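Local coordinates for Blr6230 protein (Bradyrhizobium diazoefficiens USDA 110, PDB 5NGG) that is a subclass B3 metallo-beta-lactamase that probably uses zinc ions to hydrolyse the amide bond of beta-lactam antibiotics, at residues Ile47-Thr52 with Glu244-Gln249. Numbering follows the deposited sequence. Where two conformers were deposited one is given.
Sequences IYYVGT and EVYGMQ
Tyr49 and Met248 form a Met-aromatic contact in the buried core, joining strand 47-49 of one sheet of the metallo-beta-lactamase alpha-beta/beta-alpha fold to the first turn of helix 248-253. Turns at chi2 (-87°) and chi3 (-70°) fold the Met248 chain so that its methyl comes over one face of the ring. Met248 SD stands off above that face, 4.6 Å from the centroid of the Tyr49 ring and almost on the normal, while Met248 CE makes a CH-pi contact, 4.0 Å from the same Tyr49 centroid and 28° off the normal. Tyr246 comes from another side, its OH meeting the ring edge at CE2 of Tyr49, 3.5 Å away. That hydroxyl makes no hydrogen bond to Tyr49; its polar partner is the hydroxyl of Tyr58 in strand 58-62, which pairs with strand 47-49. Phe41 also meets the Tyr49 ring. At the far end of the ring, Tyr49 OH donates to the backbone O of Thr52 at 2.7 Å, with the acceptor in the ring plane, tying the side chain to the loop just after its own strand. The side chain of Tyr246 is about 7 Å from that of the zinc ligand His242. Across the two segments the grip is thus dispersive, while hydrogen bonds to other partners satisfy both buried phenol groups.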
loop_
_atom_site.group_PDB
_atom_site.type_symbol
_atom_site.label_atom_id
_atom_site.label_comp_id
_atom_site.label_asym_id
_atom_site.label_seq_id
_atom_site.Cartn_x
_atom_site.Cartn_y
_atom_site.Cartn_z
ATOM N N ILE A 47 -4.096 -11.966 8.928
ATOM C CA ILE A 47 -4.160 -10.634 8.316
ATOM C C ILE A 47 -5.473 -9.965 8.733
ATOM O O ILE A 47 -6.558 -10.507 8.470
ATOM C CB ILE A 47 -4.057 -10.673 6.783
ATOM C CG1 ILE A 47 -2.761 -11.332 6.317
ATOM C CG2 ILE A 47 -4.189 -9.257 6.223
ATOM C CD1 ILE A 47 -2.687 -11.585 4.837
ATOM N N TYR A 48 -5.343 -8.776 9.327
ATOM C CA TYR A 48 -6.478 -8.028 9.868
ATOM C C TYR A 48 -6.508 -6.639 9.213
ATOM O O TYR A 48 -5.467 -5.978 9.100
ATOM C CB TYR A 48 -6.365 -7.846 11.393
ATOM C CG TYR A 48 -6.360 -9.151 12.162
ATOM C CD1 TYR A 48 -5.233 -9.967 12.189
ATOM C CD2 TYR A 48 -7.506 -9.598 12.829
ATOM C CE1 TYR A 48 -5.238 -11.185 12.854
ATOM C CE2 TYR A 48 -7.512 -10.809 13.509
ATOM C CZ TYR A 48 -6.383 -11.593 13.521
ATOM O OH TYR A 48 -6.391 -12.810 14.179
ATOM N N TYR A 49 -7.697 -6.197 8.806
ATOM C CA TYR A 49 -7.888 -4.856 8.233
ATOM C C TYR A 49 -8.152 -3.872 9.359
ATOM O O TYR A 49 -9.056 -4.099 10.160
ATOM C CB TYR A 49 -9.082 -4.878 7.261
ATOM C CG TYR A 49 -9.245 -3.601 6.476
ATOM C CD1 TYR A 49 -9.917 -2.496 7.009
ATOM C CD2 TYR A 49 -8.729 -3.482 5.202
ATOM C CE1 TYR A 49 -10.055 -1.303 6.302
ATOM C CE2 TYR A 49 -8.876 -2.287 4.480
ATOM C CZ TYR A 49 -9.519 -1.198 5.026
ATOM O OH TYR A 49 -9.604 -0.065 4.253
ATOM N N VAL A 50 -7.372 -2.782 9.428
ATOM C CA VAL A 50 -7.503 -1.730 10.451
ATOM C C VAL A 50 -7.497 -0.327 9.831
ATOM O O VAL A 50 -7.261 0.671 10.525
ATOM C CB VAL A 50 -6.433 -1.848 11.568
ATOM C CG1 VAL A 50 -6.594 -3.147 12.339
ATOM C CG2 VAL A 50 -5.028 -1.746 10.998
ATOM N N GLY A 51 -7.760 -0.239 8.522
ATOM C CA GLY A 51 -7.723 1.050 7.819
ATOM C C GLY A 51 -9.028 1.828 7.912
ATOM O O GLY A 51 -9.886 1.610 8.781
ATOM N N THR A 52 -9.153 2.784 7.002
ATOM C CA THR A 52 -10.307 3.662 6.914
ATOM C C THR A 52 -11.191 3.166 5.770
ATOM O O THR A 52 -10.913 2.151 5.128
ATOM C CB THR A 52 -9.872 5.124 6.697
ATOM O OG1 THR A 52 -9.350 5.233 5.382
ATOM C CG2 THR A 52 -8.824 5.568 7.721
ATOM N N GLU A 244 -10.346 0.042 -2.813
ATOM C CA GLU A 244 -10.782 0.018 -4.203
ATOM C C GLU A 244 -9.955 -0.912 -5.086
ATOM O O GLU A 244 -10.490 -1.457 -6.066
ATOM C CB GLU A 244 -10.779 1.446 -4.752
ATOM C CG GLU A 244 -11.831 2.324 -4.091
ATOM C CD GLU A 244 -11.341 3.124 -2.882
ATOM O OE1 GLU A 244 -10.323 2.797 -2.216
ATOM O OE2 GLU A 244 -12.017 4.129 -2.578
ATOM N N VAL A 245 -8.691 -1.150 -4.714
ATOM C CA VAL A 245 -7.793 -2.051 -5.471
ATOM C C VAL A 245 -8.415 -3.448 -5.614
ATOM O O VAL A 245 -8.207 -4.121 -6.618
ATOM C CB VAL A 245 -6.399 -2.151 -4.792
ATOM C CG1 VAL A 245 -5.552 -3.319 -5.296
ATOM C CG2 VAL A 245 -5.626 -0.844 -4.917
ATOM N N TYR A 246 -9.150 -3.892 -4.592
ATOM C CA TYR A 246 -9.621 -5.261 -4.516
ATOM C C TYR A 246 -11.079 -5.369 -4.097
ATOM O O TYR A 246 -11.516 -6.442 -3.716
ATOM C CB TYR A 246 -8.687 -6.110 -3.637
ATOM C CG TYR A 246 -8.553 -5.653 -2.211
ATOM C CD1 TYR A 246 -7.729 -4.580 -1.874
ATOM C CD2 TYR A 246 -9.244 -6.285 -1.180
ATOM C CE1 TYR A 246 -7.599 -4.156 -0.565
ATOM C CE2 TYR A 246 -9.087 -5.878 0.144
ATOM C CZ TYR A 246 -8.282 -4.798 0.457
ATOM O OH TYR A 246 -8.143 -4.411 1.774
ATOM N N GLY A 247 -11.850 -4.295 -4.195
ATOM C CA GLY A 247 -13.264 -4.357 -3.879
ATOM C C GLY A 247 -13.509 -4.864 -2.469
ATOM O O GLY A 247 -14.333 -5.733 -2.251
ATOM N N MET A 248 -12.802 -4.265 -1.510
ATOM C CA MET A 248 -12.824 -4.747 -0.132
ATOM C C MET A 248 -14.223 -4.813 0.485
ATOM O O MET A 248 -14.581 -5.826 1.080
ATOM C CB MET A 248 -11.922 -3.862 0.738
ATOM C CG MET A 248 -11.798 -4.311 2.193
ATOM S SD MET A 248 -13.083 -3.687 3.298
ATOM C CE MET A 248 -12.632 -1.952 3.381
ATOM N N GLN A 249 -15.000 -3.742 0.340
ATOM C CA GLN A 249 -16.242 -3.631 1.083
ATOM C C GLN A 249 -17.226 -4.704 0.609
ATOM O O GLN A 249 -17.965 -5.306 1.397
ATOM C CB GLN A 249 -16.793 -2.194 0.939
ATOM C CG GLN A 249 -15.930 -1.095 1.570
ATOM C CD GLN A 249 -14.849 -0.452 0.660
ATOM O OE1 GLN A 249 -14.273 -1.103 -0.277
ATOM N NE2 GLN A 249 -14.513 0.827 0.970
#